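Long-range contacts in integron cassette protein (Vibrio cholerae, PDB 3G1J), which is of unknown function but is carried on a mobile integron cassette and has a small chain rich in beta strand, assigned to the SH3 clan: residues D38-L43 and F58-S63; R24-Y29 and S85-L90; S9-L14 and L54-D59. One frame throughout, in Å; residues are numbered along the deposited sequence.

From the N terminus, the chain first makes the tight hairpin of strands 10-11 and 14-15, then passes through 24-29 and runs into strand 39-48. It turns back along 54-59, which closes the loop of interaction 3, and almost at once 58-63 closes that of interaction 1; the two contacts share Phe58 and Asp59. Near the C terminus 85-90 returns to 24-29 in interaction 2, so interaction 1 lies wholly within that larger loop, while interactions 2 and 3 cross. Interaction 1 joins neighbouring strands of the five-stranded antiparallel sheet; the others bring short flanking segments against it. All three meet around Phe58, whose ring touches Phe87 of interaction 2.

Interaction 1 of 3, residues D38-L43 and F58-S63; sequences DVMRFL and FDKNGS
Arg41 and Asp59 hold the two backbones together as an antiparallel hydrogen-bonded pair. Arg41 N donates to Asp59 O at 2.9 Å, and Asp59 N returns a bond to Arg41 O at 2.8 Å. Phe42 and Phe58 form the next, non-hydrogen-bonded pair.

The apolar contacts centre on the Phe58 ring, which has a neighbour over each face. On one side the Met40 chain, a selenomethionine, bends at its last torsion (chi3 -70°) and lays CE over the ring, 3.6 Å from the Phe58 centroid, in a CH-pi contact; the selenium stands obliquely to the ring. Over the opposite face comes Phe42 CD1, 3.7 Å from Phe58 CZ. The two rings are inclined obliquely, at 58°. Leu43 points toward the partner strand, with CG and CD1 against the backbone where Phe58 joins Asp59.

These strands, 39-48 and 53-60, are the two arms of a beta hairpin in the five-stranded antiparallel sheet, whose order across, 63-70, 53-60, 39-48, 19-22, 87-89, is consistent with an SH3-like barrel. At the far end of 53-60 a type I' turn, Lys60 to Ser63, leads straight into strand 63-70. Asp59 braces it with an Asx motif: Gly62 N donates to Asp59 OD2 at 3.1 Å, on the syn side but 29° out of the carboxylate plane.

Charges meet more loosely. Arg41 NH2 lies 4.1 Å from Asp59 OD1, which sits well out of the guanidinium plane, so any attraction is probably general, with no N-H pointing at the oxygen. Lys60 NZ is likewise 4.1 Å from Asp38 OD2, the carboxylate resting instead against Lys60 CE. Where the strands diverge, one water links Val39 O to Asn61 N and a second links the same carbonyl to Asn61 OD1.

Interaction 2 of 3, residues R24-Y29 and S85-L90; sequences RSFRDY and SYFCKL
Arg24 crosses Tyr86 at a slant and can be followed outwards from the backbone. Its CB sits 3.3 Å from Ser85 O and also touches Tyr86 CD1. CG passes more loosely by Tyr86 CE1, and CD then closes on that same carbon, 3.6 Å from Tyr86 CE1. A bend at chi3 (-50°) turns the guanidinium at the end of the chain. NE donates to a water in the guanidinium plane, 3.0 Å from Arg24 NE, and the water passes a hydrogen bond on to Ser85 O. At the tip, Tyr86 OH stands over one guanidinium face, nearest NH1, while NH2 passes loosely by Ser85 CB and OG; the phenol oxygen itself is hydrogen-bonded to Glu78.

The segments include strand 26-27, in a small two-stranded sheet, and strand 87-89, at the edge of the five-stranded sheet, and Phe26, Tyr86 and Phe87 form an aromatic cluster between them. Phe26 CD1 packs 3.7 Å from Tyr86 CD1, with the ring planes at 83°. Farther along the Phe26 ring, CZ comes 3.7 Å from Phe87 CZ, again obliquely. Tyr34 stacks on Phe26, and Ile79 of helix 77-80 touches both Phe26 and Tyr86.

Interaction 3 of 3, residues S9-L14 and L54-D59; sequences SEYGVL and LSLFFD
Tyr11 and Leu54 reach for each other from opposite directions, and their meeting is a CH-pi contact. Leu54 CD1 lies over one face of the phenol ring, 4.1 Å from the Tyr11 centroid and 29° off the ring normal. The other methyl of Leu54 works farther out: CD2 comes 3.5 Å from Tyr11 CZ and is equally near the hydroxyl oxygen. With CG anti to the backbone N (chi1 -171°), Tyr11 points its ring toward strand 53-60; Leu83 also touches this side chain.

Backbone bonding shapes the piece that delivers both Tyr11 and Leu14. Strands 10-11 and 14-15 form a tight beta hairpin closed by a type II' turn from Tyr11 to Leu14, with Gly12 at positive phi in its second position. Tyr11 N bonds to Leu14 O and Leu14 N to Tyr11 O, each pair 2.9 Å apart. No hydrogen bond joins 9-14 to 54-59; the contact between them is made by side chains, packed against the face of strand 53-60 that carries Leu54, Leu56 and Phe58.

The remaining contacts are apolar. Leu14 CD1 touches two partners, 3.8 Å from Leu56 CD1 and 3.8 Å from Phe58 CZ, and the Leu14 side chain crosses both at about a right angle. Its CD2 also touches Phe58 CZ. Leu56 CD2 stands more loosely by the Tyr11 ring, 4.4 Å from Tyr11 CD2, while Phe42 of the adjoining strand packs on Leu14.

Interaction 1 of 3, residues D38-L43 and F58-S63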
# COMPACT_ATOMS: atom_id res chain seq x y z
N ASP A 38 -2.96 -12.90 0.39
CA ASP A 38 -3.09 -12.07 1.59
C ASP A 38 -4.26 -11.12 1.46
O ASP A 38 -4.52 -10.59 0.39
CB ASP A 38 -1.82 -11.26 1.79
CG ASP A 38 -0.86 -11.91 2.74
OD1 ASP A 38 -0.92 -13.15 2.88
OD2 ASP A 38 -0.05 -11.17 3.35
N VAL A 39 -4.96 -10.89 2.57
CA VAL A 39 -6.06 -9.93 2.59
C VAL A 39 -5.84 -8.89 3.69
O VAL A 39 -5.54 -9.23 4.82
CB VAL A 39 -7.41 -10.62 2.81
CG1 VAL A 39 -8.52 -9.59 2.91
CG2 VAL A 39 -7.68 -11.61 1.67
N MSE A 40 -5.98 -7.61 3.33
CA MSE A 40 -5.70 -6.50 4.24
C MSE A 40 -6.73 -5.40 4.05
O MSE A 40 -7.20 -5.18 2.93
CB MSE A 40 -4.32 -5.90 3.96
CG MSE A 40 -3.20 -6.91 3.85
SE MSE A 40 -1.43 -6.11 3.96
CE MSE A 40 -1.36 -5.12 2.19
N ARG A 41 -7.05 -4.67 5.12
CA ARG A 41 -7.94 -3.51 4.99
C ARG A 41 -7.15 -2.21 4.82
O ARG A 41 -6.25 -1.92 5.61
CB ARG A 41 -8.88 -3.41 6.20
CG ARG A 41 -9.77 -2.17 6.21
CD ARG A 41 -10.92 -2.29 7.20
NE ARG A 41 -10.46 -2.77 8.49
CZ ARG A 41 -9.93 -1.99 9.43
NH1 ARG A 41 -9.79 -0.69 9.22
NH2 ARG A 41 -9.53 -2.52 10.58
N PHE A 42 -7.47 -1.42 3.80
CA PHE A 42 -6.76 -0.15 3.58
C PHE A 42 -7.12 0.88 4.65
O PHE A 42 -8.30 1.10 4.95
CB PHE A 42 -7.05 0.41 2.18
CG PHE A 42 -6.20 1.60 1.81
CD1 PHE A 42 -4.81 1.52 1.86
CD2 PHE A 42 -6.78 2.79 1.37
CE1 PHE A 42 -4.02 2.61 1.49
CE2 PHE A 42 -6.00 3.88 1.01
CZ PHE A 42 -4.61 3.79 1.06
N LEU A 43 -6.11 1.53 5.20
CA LEU A 43 -6.31 2.57 6.21
C LEU A 43 -6.11 3.98 5.64
O LEU A 43 -6.71 4.94 6.12
CB LEU A 43 -5.34 2.36 7.37
CG LEU A 43 -5.36 0.98 8.04
CD1 LEU A 43 -4.35 1.00 9.17
CD2 LEU A 43 -6.76 0.61 8.54
N PHE A 58 -2.11 -0.40 6.00
CA PHE A 58 -3.12 -1.44 5.95
C PHE A 58 -3.26 -2.05 7.33
O PHE A 58 -2.32 -2.05 8.12
CB PHE A 58 -2.72 -2.56 4.98
CG PHE A 58 -2.89 -2.22 3.51
CD1 PHE A 58 -1.86 -1.61 2.81
CD2 PHE A 58 -4.05 -2.57 2.82
CE1 PHE A 58 -2.00 -1.29 1.46
CE2 PHE A 58 -4.19 -2.26 1.46
CZ PHE A 58 -3.15 -1.63 0.78
N ASP A 59 -4.44 -2.60 7.61
CA ASP A 59 -4.58 -3.50 8.75
C ASP A 59 -4.49 -4.94 8.25
O ASP A 59 -5.14 -5.29 7.28
CB ASP A 59 -5.92 -3.29 9.46
CG ASP A 59 -6.14 -4.26 10.60
OD1 ASP A 59 -5.86 -3.89 11.76
OD2 ASP A 59 -6.59 -5.40 10.34
N LYS A 60 -3.67 -5.75 8.92
CA LYS A 60 -3.63 -7.18 8.64
C LYS A 60 -3.80 -7.95 9.95
O LYS A 60 -2.93 -7.90 10.82
CB LYS A 60 -2.33 -7.60 7.96
CG LYS A 60 -2.17 -9.11 7.87
CD LYS A 60 -1.22 -9.52 6.76
CE LYS A 60 -1.24 -11.03 6.57
NZ LYS A 60 -2.64 -11.56 6.52
N ASN A 61 -4.90 -8.68 10.07
CA ASN A 61 -5.23 -9.40 11.30
C ASN A 61 -5.04 -8.54 12.54
O ASN A 61 -4.55 -9.02 13.57
CB ASN A 61 -4.43 -10.69 11.43
CG ASN A 61 -4.73 -11.68 10.32
OD1 ASN A 61 -5.73 -11.55 9.62
ND2 ASN A 61 -3.86 -12.66 10.15
N GLY A 62 -5.40 -7.27 12.45
CA GLY A 62 -5.43 -6.39 13.61
C GLY A 62 -4.14 -5.63 13.85
O GLY A 62 -4.06 -4.78 14.74
N SER A 63 -3.14 -5.93 13.04
CA SER A 63 -1.84 -5.28 13.14
C SER A 63 -1.63 -4.31 11.98
O SER A 63 -1.91 -4.63 10.82
CB SER A 63 -0.72 -6.32 13.14
OG SER A 63 0.54 -5.71 12.97
O HOH W 1 -6.42 -8.84 7.67
O HOH W 2 -5.67 -11.75 6.49

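Interaction 2 of 3, residues R24-Y29 and S85-L90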
# COMPACT_ATOMS: atom_id res chain seq x y z
N ARG A 24 -0.89 -10.13 -6.85
CA ARG A 24 0.45 -10.48 -7.31
C ARG A 24 1.40 -10.25 -6.16
O ARG A 24 1.41 -9.16 -5.57
CB ARG A 24 0.91 -9.66 -8.52
CG ARG A 24 2.22 -10.21 -9.11
CD ARG A 24 2.88 -9.31 -10.16
NE ARG A 24 1.96 -8.88 -11.19
CZ ARG A 24 2.33 -8.39 -12.37
NH1 ARG A 24 3.62 -8.32 -12.69
NH2 ARG A 24 1.40 -8.00 -13.24
N SER A 25 2.19 -11.26 -5.81
CA SER A 25 3.15 -11.09 -4.72
C SER A 25 4.09 -9.96 -5.11
O SER A 25 4.42 -9.79 -6.28
CB SER A 25 3.94 -12.38 -4.45
OG SER A 25 3.09 -13.47 -4.11
N PHE A 26 4.50 -9.17 -4.13
CA PHE A 26 5.45 -8.10 -4.40
C PHE A 26 6.26 -7.76 -3.16
O PHE A 26 5.85 -8.08 -2.03
CB PHE A 26 4.71 -6.85 -4.90
CG PHE A 26 3.88 -6.17 -3.83
CD1 PHE A 26 2.55 -6.50 -3.65
CD2 PHE A 26 4.44 -5.20 -3.01
CE1 PHE A 26 1.78 -5.88 -2.67
CE2 PHE A 26 3.68 -4.58 -2.02
CZ PHE A 26 2.35 -4.92 -1.86
N ARG A 27 7.41 -7.13 -3.38
CA ARG A 27 8.29 -6.70 -2.30
C ARG A 27 8.31 -5.19 -2.27
O ARG A 27 8.39 -4.54 -3.32
CB ARG A 27 9.72 -7.22 -2.50
CG ARG A 27 9.83 -8.74 -2.51
CD ARG A 27 11.23 -9.24 -2.15
NE ARG A 27 11.17 -10.68 -1.91
CZ ARG A 27 11.14 -11.24 -0.70
NH1 ARG A 27 11.19 -10.49 0.39
NH2 ARG A 27 11.08 -12.56 -0.58
N ASP A 28 8.24 -4.62 -1.08
CA ASP A 28 8.23 -3.17 -0.97
C ASP A 28 9.64 -2.59 -0.86
O ASP A 28 10.64 -3.31 -1.01
CB ASP A 28 7.29 -2.70 0.16
CG ASP A 28 7.84 -2.95 1.57
OD1 ASP A 28 9.02 -3.34 1.74
OD2 ASP A 28 7.07 -2.72 2.52
N TYR A 29 9.73 -1.28 -0.64
CA TYR A 29 11.02 -0.61 -0.58
C TYR A 29 11.89 -1.15 0.55
O TYR A 29 13.12 -1.09 0.49
CB TYR A 29 10.82 0.90 -0.41
CG TYR A 29 12.12 1.66 -0.42
CD1 TYR A 29 12.67 2.15 0.76
CD2 TYR A 29 12.82 1.86 -1.60
CE1 TYR A 29 13.86 2.84 0.76
CE2 TYR A 29 14.02 2.55 -1.61
CZ TYR A 29 14.53 3.04 -0.43
OH TYR A 29 15.73 3.72 -0.44
N SER A 85 -2.83 -4.32 -10.43
CA SER A 85 -2.08 -5.53 -10.73
C SER A 85 -1.75 -6.26 -9.43
O SER A 85 -1.41 -7.44 -9.45
CB SER A 85 -0.77 -5.21 -11.46
OG SER A 85 -0.96 -4.74 -12.79
N TYR A 86 -1.85 -5.55 -8.31
CA TYR A 86 -1.35 -6.03 -7.01
C TYR A 86 -2.45 -6.21 -5.98
O TYR A 86 -2.39 -7.12 -5.15
CB TYR A 86 -0.24 -5.08 -6.49
CG TYR A 86 0.93 -5.14 -7.42
CD1 TYR A 86 1.87 -6.15 -7.30
CD2 TYR A 86 1.07 -4.23 -8.47
CE1 TYR A 86 2.92 -6.26 -8.18
CE2 TYR A 86 2.13 -4.32 -9.36
CZ TYR A 86 3.05 -5.35 -9.21
OH TYR A 86 4.13 -5.47 -10.06
N PHE A 87 -3.47 -5.36 -6.05
CA PHE A 87 -4.57 -5.39 -5.11
C PHE A 87 -5.89 -5.51 -5.83
O PHE A 87 -6.15 -4.79 -6.80
CB PHE A 87 -4.57 -4.12 -4.26
CG PHE A 87 -3.36 -3.99 -3.38
CD1 PHE A 87 -3.28 -4.68 -2.19
CD2 PHE A 87 -2.30 -3.16 -3.75
CE1 PHE A 87 -2.17 -4.56 -1.37
CE2 PHE A 87 -1.18 -3.03 -2.93
CZ PHE A 87 -1.12 -3.74 -1.74
N CYS A 88 -6.73 -6.41 -5.34
CA CYS A 88 -8.10 -6.52 -5.83
C CYS A 88 -9.08 -6.36 -4.67
O CYS A 88 -8.96 -7.02 -3.62
CB CYS A 88 -8.31 -7.85 -6.55
SG CYS A 88 -9.98 -8.07 -7.21
N LYS A 89 -10.06 -5.47 -4.85
CA LYS A 89 -11.07 -5.25 -3.82
C LYS A 89 -11.82 -6.54 -3.46
O LYS A 89 -12.07 -7.39 -4.32
CB LYS A 89 -12.04 -4.15 -4.25
CG LYS A 89 -12.75 -3.46 -3.10
CD LYS A 89 -13.68 -2.37 -3.59
CE LYS A 89 -15.01 -2.94 -4.06
NZ LYS A 89 -15.81 -3.50 -2.93
N LEU A 90 -12.18 -6.66 -2.18
CA LEU A 90 -12.85 -7.85 -1.64
C LEU A 90 -11.86 -8.92 -1.21
O LEU A 90 -11.85 -9.34 -0.06
CB LEU A 90 -13.88 -8.43 -2.61
CG LEU A 90 -15.33 -7.97 -2.44
CD1 LEU A 90 -15.40 -6.50 -2.06
CD2 LEU A 90 -16.15 -8.25 -3.69
O HOH W 3 -1.01 -9.08 -11.52

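Interaction 3 of 3, residues S9-L14 and L54-D59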
# COMPACT_ATOMS: atom_id res chain seq x y z
N SER A 9 -7.45 9.50 2.35
CA SER A 9 -8.40 8.39 2.44
C SER A 9 -8.48 7.51 1.19
O SER A 9 -8.97 6.39 1.26
CB SER A 9 -9.79 8.91 2.81
OG SER A 9 -10.29 9.77 1.80
N GLU A 10 -8.03 8.03 0.05
CA GLU A 10 -8.03 7.26 -1.19
C GLU A 10 -6.72 7.41 -1.93
O GLU A 10 -6.15 8.50 -1.99
CB GLU A 10 -9.16 7.71 -2.11
CG GLU A 10 -10.52 7.70 -1.45
CD GLU A 10 -11.66 7.84 -2.44
OE1 GLU A 10 -11.38 7.95 -3.65
OE2 GLU A 10 -12.84 7.82 -2.00
N TYR A 11 -6.25 6.32 -2.52
CA TYR A 11 -5.10 6.38 -3.40
C TYR A 11 -5.34 5.40 -4.53
O TYR A 11 -5.24 4.18 -4.35
CB TYR A 11 -3.80 6.04 -2.66
CG TYR A 11 -2.58 6.30 -3.50
CD1 TYR A 11 -1.91 7.51 -3.44
CD2 TYR A 11 -2.11 5.33 -4.39
CE1 TYR A 11 -0.82 7.75 -4.23
CE2 TYR A 11 -1.02 5.57 -5.18
CZ TYR A 11 -0.37 6.77 -5.10
OH TYR A 11 0.72 6.99 -5.89
N GLY A 12 -5.69 5.94 -5.70
CA GLY A 12 -6.08 5.11 -6.82
C GLY A 12 -7.21 4.20 -6.40
O GLY A 12 -8.20 4.65 -5.82
N VAL A 13 -7.05 2.90 -6.67
CA VAL A 13 -8.06 1.90 -6.37
C VAL A 13 -8.24 1.65 -4.88
O VAL A 13 -9.25 1.09 -4.47
CB VAL A 13 -7.75 0.55 -7.07
CG1 VAL A 13 -6.62 -0.20 -6.37
CG2 VAL A 13 -9.00 -0.31 -7.13
N LEU A 14 -7.28 2.08 -4.06
CA LEU A 14 -7.34 1.84 -2.63
C LEU A 14 -8.21 2.89 -1.92
O LEU A 14 -7.95 4.08 -2.00
CB LEU A 14 -5.93 1.83 -2.01
CG LEU A 14 -4.99 0.75 -2.57
CD1 LEU A 14 -3.57 0.94 -2.00
CD2 LEU A 14 -5.50 -0.66 -2.29
N LEU A 54 6.04 6.85 -0.94
CA LEU A 54 4.63 6.56 -0.74
C LEU A 54 4.42 5.52 0.35
O LEU A 54 4.93 4.40 0.28
CB LEU A 54 4.00 6.07 -2.06
CG LEU A 54 2.51 5.70 -2.02
CD1 LEU A 54 1.64 6.91 -1.70
CD2 LEU A 54 2.08 5.05 -3.34
N SER A 55 3.64 5.87 1.37
CA SER A 55 3.30 4.90 2.39
C SER A 55 1.85 4.47 2.22
O SER A 55 0.95 5.31 2.19
CB SER A 55 3.49 5.51 3.78
OG SER A 55 4.87 5.65 4.05
N LEU A 56 1.63 3.17 2.13
CA LEU A 56 0.28 2.63 2.10
C LEU A 56 0.05 1.88 3.40
O LEU A 56 0.68 0.86 3.65
CB LEU A 56 0.10 1.70 0.90
CG LEU A 56 0.41 2.24 -0.50
CD1 LEU A 56 0.20 1.15 -1.57
CD2 LEU A 56 -0.40 3.51 -0.81
N PHE A 57 -0.85 2.39 4.25
CA PHE A 57 -1.12 1.75 5.53
C PHE A 57 -2.30 0.79 5.45
O PHE A 57 -3.36 1.11 4.92
CB PHE A 57 -1.39 2.80 6.61
CG PHE A 57 -0.20 3.65 6.93
CD1 PHE A 57 0.03 4.83 6.23
CD2 PHE A 57 0.70 3.28 7.92
CE1 PHE A 57 1.12 5.63 6.52
CE2 PHE A 57 1.81 4.07 8.22
CZ PHE A 57 2.02 5.24 7.52
N PHE A 58 -2.11 -0.40 6.00
CA PHE A 58 -3.12 -1.44 5.95
C PHE A 58 -3.26 -2.05 7.33
O PHE A 58 -2.32 -2.05 8.12
CB PHE A 58 -2.72 -2.56 4.98
CG PHE A 58 -2.89 -2.22 3.51
CD1 PHE A 58 -1.86 -1.61 2.81
CD2 PHE A 58 -4.05 -2.57 2.82
CE1 PHE A 58 -2.00 -1.29 1.46
CE2 PHE A 58 -4.19 -2.26 1.46
CZ PHE A 58 -3.15 -1.63 0.78
N ASP A 59 -4.44 -2.60 7.61
CA ASP A 59 -4.58 -3.50 8.75
C ASP A 59 -4.49 -4.94 8.25
O ASP A 59 -5.14 -5.29 7.28
CB ASP A 59 -5.92 -3.29 9.46
CG ASP A 59 -6.14 -4.26 10.60
OD1 ASP A 59 -5.86 -3.89 11.76
OD2 ASP A 59 -6.59 -5.40 10.34